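Probable chemoreceptor (Methyl-accepting chemotaxis) transmembrane protein (Rhizobium meliloti, PDB 6D8V) probably senses quaternary ammonium compounds as a chemotaxis receptor, its sensory domain here holding 1,1-dimethyl-prolinium. Local coordinates at residues 193-198 with 262-267; 134-139 with 252-257; 232-237 with 245-250. All blocks are in the same frame, centred on the assembly; numbering follows the deposited sequence.

In the fold
Interactions 1 and 3 build one four-stranded antiparallel sheet, their centres about 10 Å apart. Strand 243-254 of interaction 3 lies beside strand 259-268 of interaction 1, and a salt bridge between D266 OD2 and R247 NH1 (2.7 Å) ties the two contacts together. Interaction 2 takes the far end of strand 243-254 and the turn after it to segment 134-139, in the ligand-binding part of the chain. It also meets interaction 1, where S196 OG lies 2.5 Å from Q138 OE1 in a probable hydrogen bond. The I136 side chain is about 12 Å from the bound 1,1-dimethyl-prolinium, so I136 is not part of the pocket, although segment 134-139 runs directly into its residue Y140.

Interaction 1: residues 193-198 with 262-267; sequences YLLSQS and LVLVDV
L195 and L262 both carry CG beside the backbone N and anti to the carbonyl carbon (chi1 -72° and -67°), and they rise together on one face of the sheet, L195 CB 3.6 Å from L262 CB. They form a hydrogen-bonded pair in an antiparallel ladder between edge strand 191-195 and strand 259-268. L195 N donates to L262 O at 2.7 Å, in the plane of that carbonyl, and L262 N returns a bond to L195 O. Y193 and L264 repeat the reciprocal pairing two residues along, where L264 N reaches Y193 O (3.0 Å) from well above the carbonyl plane. On the same face L264 CD1 packs against L195 CG at 3.9 Å, joining the two rungs through their leucines. Between them L194 and V263 make the non-hydrogen-bonded pair, with side chains on the reverse face. There L194 CD1 meets V263 CG2 at 3.9 Å, and V263 also rests on A15 and I18 of helix 2-45. At the other end the carboxylate of D266, itself paired with R247, is turned 64° from the Y193 ring plane and sets OD2 at the ring's edge, 3.4 Å from CE2.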
loop_
_atom_site.group_PDB
_atom_site.type_symbol
_atom_site.label_atom_id
_atom_site.label_comp_id
_atom_site.label_asym_id
_atom_site.label_seq_id
_atom_site.Cartn_x
_atom_site.Cartn_y
_atom_site.Cartn_z
ATOM N N TYR A 193 -2.760 4.522 -15.155
ATOM C CA TYR A 193 -3.444 3.848 -14.068
ATOM C C TYR A 193 -2.462 2.860 -13.449
ATOM O O TYR A 193 -1.280 2.832 -13.799
ATOM C CB TYR A 193 -4.733 3.191 -14.572
ATOM C CG TYR A 193 -5.685 4.210 -15.149
ATOM C CD1 TYR A 193 -6.254 5.179 -14.338
ATOM C CD2 TYR A 193 -5.988 4.231 -16.506
ATOM C CE1 TYR A 193 -7.112 6.124 -14.852
ATOM C CE2 TYR A 193 -6.854 5.183 -17.028
ATOM C CZ TYR A 193 -7.412 6.131 -16.193
ATOM O OH TYR A 193 -8.283 7.090 -16.682
ATOM N N LEU A 194 -2.943 2.045 -12.516
ATOM C CA LEU A 194 -2.056 1.208 -11.719
ATOM C C LEU A 194 -2.817 -0.001 -11.193
ATOM O O LEU A 194 -3.881 0.157 -10.580
ATOM C CB LEU A 194 -1.471 2.011 -10.558
ATOM C CG LEU A 194 -0.309 1.381 -9.790
ATOM C CD1 LEU A 194 0.960 1.367 -10.644
ATOM C CD2 LEU A 194 -0.094 2.149 -8.500
ATOM N N LEU A 195 -2.267 -1.194 -11.433
ATOM C CA LEU A 195 -2.836 -2.457 -10.980
ATOM C C LEU A 195 -1.967 -3.062 -9.889
ATOM O O LEU A 195 -0.758 -2.824 -9.826
ATOM C CB LEU A 195 -2.978 -3.459 -12.135
ATOM C CG LEU A 195 -4.072 -3.164 -13.156
ATOM C CD1 LEU A 195 -4.313 -4.342 -14.087
ATOM C CD2 LEU A 195 -5.345 -2.786 -12.423
ATOM N N SER A 196 -2.597 -3.863 -9.029
ATOM C CA SER A 196 -1.911 -4.452 -7.887
ATOM C C SER A 196 -1.224 -5.761 -8.272
ATOM O O SER A 196 -1.175 -6.157 -9.440
ATOM C CB SER A 196 -2.885 -4.695 -6.739
ATOM O OG SER A 196 -3.660 -5.862 -6.979
ATOM N N GLN A 197 -0.709 -6.450 -7.251
ATOM C CA GLN A 197 -0.022 -7.726 -7.417
ATOM C C GLN A 197 -0.871 -8.762 -8.150
ATOM O O GLN A 197 -0.329 -9.647 -8.824
ATOM C CB GLN A 197 0.362 -8.260 -6.040
ATOM C CG GLN A 197 0.973 -7.217 -5.116
ATOM C CD GLN A 197 -0.031 -6.572 -4.180
ATOM O OE1 GLN A 197 -0.535 -5.478 -4.450
ATOM N NE2 GLN A 197 -0.312 -7.237 -3.059
ATOM N N SER A 198 -2.193 -8.699 -7.992
ATOM C CA SER A 198 -3.096 -9.665 -8.597
ATOM C C SER A 198 -3.958 -9.041 -9.682
ATOM O O SER A 198 -4.920 -9.671 -10.143
ATOM C CB SER A 198 -3.974 -10.309 -7.524
ATOM O OG SER A 198 -4.725 -9.333 -6.827
ATOM N N LEU A 262 1.482 -3.223 -11.742
ATOM C CA LEU A 262 1.361 -2.864 -13.147
ATOM C C LEU A 262 1.086 -1.373 -13.259
ATOM O O LEU A 262 0.150 -0.853 -12.642
ATOM C CB LEU A 262 0.233 -3.635 -13.844
ATOM C CG LEU A 262 0.383 -5.129 -14.015
ATOM C CD1 LEU A 262 1.812 -5.457 -14.410
ATOM C CD2 LEU A 262 -0.008 -5.835 -12.733
ATOM N N VAL A 263 1.899 -0.696 -14.041
ATOM C CA VAL A 263 1.540 0.600 -14.581
ATOM C C VAL A 263 0.740 0.345 -15.847
ATOM O O VAL A 263 1.112 -0.498 -16.671
ATOM C CB VAL A 263 2.794 1.445 -14.865
ATOM C CG1 VAL A 263 2.425 2.752 -15.516
ATOM C CG2 VAL A 263 3.559 1.697 -13.577
ATOM N N LEU A 264 -0.385 1.022 -15.973
ATOM C CA LEU A 264 -1.154 1.031 -17.204
ATOM C C LEU A 264 -1.056 2.429 -17.779
ATOM O O LEU A 264 -1.301 3.416 -17.078
ATOM C CB LEU A 264 -2.624 0.678 -16.968
ATOM C CG LEU A 264 -2.973 -0.581 -16.188
ATOM C CD1 LEU A 264 -4.484 -0.713 -16.138
ATOM C CD2 LEU A 264 -2.337 -1.801 -16.827
ATOM N N VAL A 265 -0.703 2.514 -19.046
ATOM C CA VAL A 265 -0.562 3.793 -19.716
ATOM C C VAL A 265 -1.456 3.740 -20.944
ATOM O O VAL A 265 -1.299 2.860 -21.800
ATOM C CB VAL A 265 0.909 4.095 -20.058
ATOM C CG1 VAL A 265 1.611 2.816 -20.502
ATOM C CG2 VAL A 265 1.012 5.205 -21.093
ATOM N N ASP A 266 -2.426 4.645 -20.994
ATOM C CA ASP A 266 -3.429 4.661 -22.043
ATOM C C ASP A 266 -3.078 5.768 -23.022
ATOM O O ASP A 266 -2.934 6.931 -22.625
ATOM C CB ASP A 266 -4.823 4.870 -21.450
ATOM C CG ASP A 266 -5.348 3.632 -20.715
ATOM O OD1 ASP A 266 -4.726 2.554 -20.828
ATOM O OD2 ASP A 266 -6.389 3.727 -20.027
ATOM N N VAL A 267 -2.920 5.399 -24.289
ATOM C CA VAL A 267 -2.544 6.338 -25.337
ATOM C C VAL A 267 -3.643 6.332 -26.392
ATOM O O VAL A 267 -3.931 5.288 -26.978
ATOM C CB VAL A 267 -1.182 5.995 -25.966
ATOM C CG1 VAL A 267 -0.716 7.119 -26.880
ATOM C CG2 VAL A 267 -0.144 5.732 -24.869
#

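Interaction 2: residues 134-139 with 252-257; sequences GAITQP and FSLPDV
A135 and V257 bring the two backbones together, their CA atoms 4.3 Å apart, and from there the chains diverge, meeting through carbon surfaces instead of a ladder of backbone bonds. G134 O faces V257 CA at 3.7 Å, while the methyl of A135 points away from the turn. I136 does most of the work on its side. With CG1 anti to the backbone N (chi1 -171°), the longer branch runs out to L254 and the CG2 methyl is left to face V257. CD1 of I136 meets CD1 of L254 at 3.9 Å, the two side chains crossing at about a right angle. The CG2 methyls of I136 and V257 touch at 3.5 Å. V257 CB also sits 3.9 Å from A135 C, so the valine touches both the isoleucine branch and the A135 main chain. An alanine in place of V257 keeps CB but lacks both gamma methyls, and would probably cost I136 CG2 its closest neighbour here and thin the packing against A135. Around this apolar patch, A135 and T137 are backbone-bonded to A155 and S153 of strand 149-160, whose I154 touches both I136 and V257. A259 and W261 of strand 259-268 meet I136 as well. The contact thus joins the sheet of the first PDC sensor domain to the end of the four-stranded sheet, and on the other partner's side F252 and P255 lie on A19, I22 and A23 of the long helix 2-45.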
loop_
_atom_site.group_PDB
_atom_site.type_symbol
_atom_site.label_atom_id
_atom_site.label_comp_id
_atom_site.label_asym_id
_atom_site.label_seq_id
_atom_site.Cartn_x
_atom_site.Cartn_y
_atom_site.Cartn_z
ATOM N N GLY A 134 8.978 -8.493 5.499
ATOM C CA GLY A 134 8.080 -7.407 5.168
ATOM C C GLY A 134 7.188 -7.749 3.994
ATOM O O GLY A 134 7.609 -8.480 3.088
ATOM N N ALA A 135 5.963 -7.215 3.997
ATOM C CA ALA A 135 4.977 -7.553 2.984
ATOM C C ALA A 135 4.100 -6.340 2.706
ATOM O O ALA A 135 4.125 -5.347 3.440
ATOM C CB ALA A 135 4.134 -8.757 3.415
ATOM N N ILE A 136 3.311 -6.447 1.633
ATOM C CA ILE A 136 2.397 -5.395 1.197
ATOM C C ILE A 136 1.067 -6.027 0.782
ATOM O O ILE A 136 1.035 -7.085 0.149
ATOM C CB ILE A 136 3.019 -4.567 0.052
ATOM C CG1 ILE A 136 2.158 -3.336 -0.251
ATOM C CG2 ILE A 136 3.236 -5.419 -1.196
ATOM C CD1 ILE A 136 2.847 -2.314 -1.144
ATOM N N THR A 137 -0.033 -5.373 1.137
ATOM C CA THR A 137 -1.355 -5.975 1.028
ATOM C C THR A 137 -2.042 -5.617 -0.285
ATOM O O THR A 137 -1.757 -4.605 -0.925
ATOM C CB THR A 137 -2.258 -5.534 2.186
ATOM O OG1 THR A 137 -2.609 -4.151 2.022
ATOM C CG2 THR A 137 -1.563 -5.726 3.520
ATOM N N GLN A 138 -2.972 -6.472 -0.678
ATOM C CA GLN A 138 -3.911 -6.094 -1.712
ATOM C C GLN A 138 -4.764 -4.943 -1.193
ATOM O O GLN A 138 -4.991 -4.817 0.015
ATOM C CB GLN A 138 -4.800 -7.272 -2.122
ATOM C CG GLN A 138 -4.086 -8.360 -2.918
ATOM C CD GLN A 138 -3.700 -7.919 -4.320
ATOM O OE1 GLN A 138 -4.137 -6.873 -4.798
ATOM N NE2 GLN A 138 -2.875 -8.719 -4.985
ATOM N N PRO A 139 -5.239 -4.084 -2.088
ATOM C CA PRO A 139 -6.015 -2.927 -1.642
ATOM C C PRO A 139 -7.243 -3.360 -0.856
ATOM O O PRO A 139 -7.983 -4.259 -1.267
ATOM C CB PRO A 139 -6.376 -2.218 -2.953
ATOM C CG PRO A 139 -6.237 -3.244 -3.995
ATOM C CD PRO A 139 -5.143 -4.154 -3.553
ATOM N N PHE A 252 6.394 -3.913 -12.623
ATOM C CA PHE A 252 7.621 -3.443 -11.993
ATOM C C PHE A 252 7.643 -3.915 -10.546
ATOM O O PHE A 252 6.630 -3.833 -9.845
ATOM C CB PHE A 252 7.740 -1.915 -12.071
ATOM C CG PHE A 252 6.692 -1.182 -11.284
ATOM C CD1 PHE A 252 5.411 -1.036 -11.785
ATOM C CD2 PHE A 252 6.991 -0.638 -10.047
ATOM C CE1 PHE A 252 4.449 -0.365 -11.071
ATOM C CE2 PHE A 252 6.030 0.035 -9.321
ATOM C CZ PHE A 252 4.757 0.176 -9.839
ATOM N N SER A 253 8.801 -4.407 -10.108
ATOM C CA SER A 253 8.951 -4.953 -8.763
ATOM C C SER A 253 9.021 -3.856 -7.710
ATOM O O SER A 253 9.671 -2.823 -7.904
ATOM C CB SER A 253 10.213 -5.810 -8.667
ATOM O OG SER A 253 9.990 -7.101 -9.204
ATOM N N LEU A 254 8.437 -4.090 -6.583
ATOM C CA LEU A 254 8.419 -3.101 -5.586
ATOM C C LEU A 254 9.486 -3.529 -4.709
ATOM O O LEU A 254 9.676 -4.684 -4.591
ATOM C CB LEU A 254 7.156 -3.191 -4.818
ATOM C CG LEU A 254 5.872 -2.846 -5.494
ATOM C CD1 LEU A 254 4.861 -2.885 -4.433
ATOM C CD2 LEU A 254 5.965 -1.482 -6.031
ATOM N N PRO A 255 10.237 -2.523 -4.094
ATOM C CA PRO A 255 11.463 -2.979 -3.521
ATOM C C PRO A 255 11.553 -3.968 -2.448
ATOM O O PRO A 255 12.308 -4.880 -2.721
ATOM C CB PRO A 255 11.903 -1.760 -2.832
ATOM C CG PRO A 255 11.758 -0.807 -3.845
ATOM C CD PRO A 255 10.336 -1.000 -3.984
ATOM N N ASP A 256 10.883 -3.883 -1.322
ATOM C CA ASP A 256 11.262 -4.773 -0.248
ATOM C C ASP A 256 10.242 -5.724 0.201
ATOM O O ASP A 256 10.501 -6.522 1.005
ATOM C CB ASP A 256 11.718 -3.981 0.925
ATOM C CG ASP A 256 12.947 -3.207 0.658
ATOM O OD1 ASP A 256 13.846 -3.775 0.076
ATOM O OD2 ASP A 256 13.048 -2.041 1.044
ATOM N N VAL A 257 9.065 -5.610 -0.349
ATOM C CA VAL A 257 7.849 -6.202 0.137
ATOM C C VAL A 257 7.417 -7.323 -0.714
ATOM O O VAL A 257 6.357 -7.787 -0.664
ATOM C CB VAL A 257 6.776 -5.199 0.115
ATOM C CG1 VAL A 257 7.145 -4.111 1.023
ATOM C CG2 VAL A 257 6.687 -4.612 -1.230
#

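Interaction 3: residues 232-237 with 245-250; sequences RMIENL and FDRVVY
I234 and R247 pair through reciprocal backbone bonds, I234 N meeting R247 O at 2.6 Å nearly head-on to the carbonyl. Their side chains lie side by side, pointing the same way, with the two CB atoms 3.9 Å apart. R232 and V249 make a second such pair, V249 N to R232 O being 2.9 Å. On the reverse face, M233 has CG anti to the backbone N (chi1 -163°), which sets it against V248 CG2, and the extended chain beyond lays CE against D246 CB at 3.7 Å. D246 then supplies a side-chain acceptor for the strand opposite: its OD1 takes N236 N at 3.1 Å, close to straight. L237 and F245 resume the reciprocal backbone bonding beyond it, L237 N to F245 O at 3.0 Å.

Farther out, R269 bridges to D246 OD1, probably offsetting the nearby negative charge of E4. R247 NH2 is hydrogen-bonded to Y239 OH, on the arginine that also meets D266, while V7, F8 and A11 of helix 2-45 back M233 and V248. The one-residue register shift between I234 and L237 is a beta bulge, in an antiparallel hairpin whose strand 232-239 is outermost in the four-stranded sheet within this chain.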
loop_
_atom_site.group_PDB
_atom_site.type_symbol
_atom_site.label_atom_id
_atom_site.label_comp_id
_atom_site.label_asym_id
_atom_site.label_seq_id
_atom_site.Cartn_x
_atom_site.Cartn_y
_atom_site.Cartn_z
ATOM N N ARG A 232 3.270 -5.792 -21.815
ATOM C CA ARG A 232 2.345 -6.159 -22.874
ATOM C C ARG A 232 1.616 -4.906 -23.353
ATOM O O ARG A 232 1.625 -3.864 -22.687
ATOM C CB ARG A 232 1.343 -7.227 -22.404
ATOM C CG ARG A 232 1.982 -8.561 -22.050
ATOM C CD ARG A 232 2.660 -9.208 -23.266
ATOM N NE ARG A 232 3.948 -9.813 -22.918
ATOM C CZ ARG A 232 4.085 -10.935 -22.219
ATOM N NH1 ARG A 232 5.295 -11.402 -21.948
ATOM N NH2 ARG A 232 3.013 -11.583 -21.779
ATOM N N MET A 233 1.000 -5.012 -24.533
ATOM C CA MET A 233 0.193 -3.934 -25.088
ATOM C C MET A 233 -1.131 -4.501 -25.567
ATOM O O MET A 233 -1.159 -5.409 -26.402
ATOM C CB MET A 233 0.904 -3.225 -26.238
ATOM C CG MET A 233 0.309 -1.861 -26.591
ATOM S SD MET A 233 0.872 -1.308 -28.214
ATOM C CE MET A 233 0.710 0.471 -28.075
ATOM N N ILE A 234 -2.218 -3.963 -25.031
ATOM C CA ILE A 234 -3.565 -4.280 -25.478
ATOM C C ILE A 234 -3.920 -3.298 -26.586
ATOM O O ILE A 234 -3.908 -2.081 -26.369
ATOM C CB ILE A 234 -4.556 -4.197 -24.310
ATOM C CG1 ILE A 234 -3.942 -4.891 -23.092
ATOM C CG2 ILE A 234 -5.872 -4.848 -24.674
ATOM C CD1 ILE A 234 -4.746 -4.779 -21.828
ATOM N N GLU A 235 -4.198 -3.820 -27.781
ATOM C CA GLU A 235 -4.387 -2.974 -28.948
ATOM C C GLU A 235 -5.862 -2.699 -29.193
ATOM O O GLU A 235 -6.700 -3.600 -29.111
ATOM C CB GLU A 235 -3.769 -3.615 -30.191
ATOM C CG GLU A 235 -2.255 -3.695 -30.177
ATOM C CD GLU A 235 -1.685 -4.244 -31.474
ATOM O OE1 GLU A 235 -2.385 -5.019 -32.161
ATOM O OE2 GLU A 235 -0.534 -3.889 -31.806
ATOM N N ASN A 236 -6.152 -1.448 -29.451
ATOM C CA ASN A 236 -7.474 -1.059 -29.787
ATOM C C ASN A 236 -8.581 -1.442 -28.875
ATOM O O ASN A 236 -9.262 -2.407 -29.135
ATOM C CB ASN A 236 -7.842 -1.394 -31.199
ATOM C CG ASN A 236 -8.582 -0.277 -31.835
ATOM O OD1 ASN A 236 -9.156 0.547 -31.164
ATOM N ND2 ASN A 236 -8.535 -0.213 -33.116
ATOM N N LEU A 237 -8.703 -0.752 -27.755
ATOM C CA LEU A 237 -9.852 -0.964 -26.912
ATOM C C LEU A 237 -10.536 0.340 -26.756
ATOM O O LEU A 237 -9.917 1.372 -26.948
ATOM C CB LEU A 237 -9.498 -1.541 -25.569
ATOM C CG LEU A 237 -8.164 -1.295 -24.944
ATOM C CD1 LEU A 237 -8.400 -0.291 -23.879
ATOM C CD2 LEU A 237 -7.797 -2.574 -24.284
ATOM N N PHE A 245 -8.083 3.723 -28.013
ATOM C CA PHE A 245 -6.726 3.877 -27.588
ATOM C C PHE A 245 -6.110 2.562 -27.319
ATOM O O PHE A 245 -6.738 1.531 -27.425
ATOM C CB PHE A 245 -6.632 4.752 -26.359
ATOM C CG PHE A 245 -7.464 4.294 -25.216
ATOM C CD1 PHE A 245 -7.981 5.197 -24.360
ATOM C CD2 PHE A 245 -7.702 2.979 -24.997
ATOM C CE1 PHE A 245 -8.746 4.783 -23.313
ATOM C CE2 PHE A 245 -8.437 2.555 -23.958
ATOM C CZ PHE A 245 -8.969 3.449 -23.120
ATOM N N ASP A 246 -4.844 2.629 -26.986
ATOM C CA ASP A 246 -4.084 1.435 -26.652
ATOM C C ASP A 246 -3.791 1.413 -25.156
ATOM O O ASP A 246 -3.583 2.457 -24.532
ATOM C CB ASP A 246 -2.764 1.389 -27.430
ATOM C CG ASP A 246 -2.964 1.340 -28.931
ATOM O OD1 ASP A 246 -3.624 0.397 -29.417
ATOM O OD2 ASP A 246 -2.458 2.247 -29.626
ATOM N N ARG A 247 -3.759 0.212 -24.584
ATOM C CA ARG A 247 -3.436 0.023 -23.173
ATOM C C ARG A 247 -2.110 -0.714 -23.091
ATOM O O ARG A 247 -2.014 -1.870 -23.509
ATOM C CB ARG A 247 -4.534 -0.754 -22.449
ATOM C CG ARG A 247 -4.286 -0.943 -20.962
ATOM C CD ARG A 247 -5.195 -0.068 -20.111
ATOM N NE ARG A 247 -6.550 -0.615 -20.003
ATOM C CZ ARG A 247 -7.621 0.099 -19.678
ATOM N NH1 ARG A 247 -7.505 1.396 -19.432
ATOM N NH2 ARG A 247 -8.805 -0.485 -19.607
ATOM N N VAL A 248 -1.086 -0.047 -22.567
ATOM C CA VAL A 248 0.203 -0.675 -22.314
ATOM C C VAL A 248 0.289 -1.013 -20.833
ATOM O O VAL A 248 0.027 -0.159 -19.976
ATOM C CB VAL A 248 1.369 0.234 -22.740
ATOM C CG1 VAL A 248 2.680 -0.366 -22.289
ATOM C CG2 VAL A 248 1.373 0.422 -24.238
ATOM N N VAL A 249 0.659 -2.253 -20.532
ATOM C CA VAL A 249 0.818 -2.715 -19.159
ATOM C C VAL A 249 2.303 -2.898 -18.884
ATOM O O VAL A 249 3.039 -3.438 -19.718
ATOM C CB VAL A 249 0.028 -4.016 -18.912
ATOM C CG1 VAL A 249 -1.335 -3.923 -19.563
ATOM C CG2 VAL A 249 0.780 -5.197 -19.458
ATOM N N TYR A 250 2.747 -2.433 -17.718
ATOM C CA TYR A 250 4.173 -2.379 -17.391
ATOM C C TYR A 250 4.363 -2.869 -15.961
ATOM O O TYR A 250 4.208 -2.104 -14.998
ATOM C CB TYR A 250 4.714 -0.958 -17.572
ATOM C CG TYR A 250 6.215 -0.812 -17.542
ATOM C CD1 TYR A 250 6.972 -0.948 -18.706
ATOM C CD2 TYR A 250 6.880 -0.495 -16.359
ATOM C CE1 TYR A 250 8.346 -0.795 -18.688
ATOM C CE2 TYR A 250 8.254 -0.339 -16.331
ATOM C CZ TYR A 250 8.986 -0.490 -17.493
ATOM O OH TYR A 250 10.363 -0.335 -17.456
#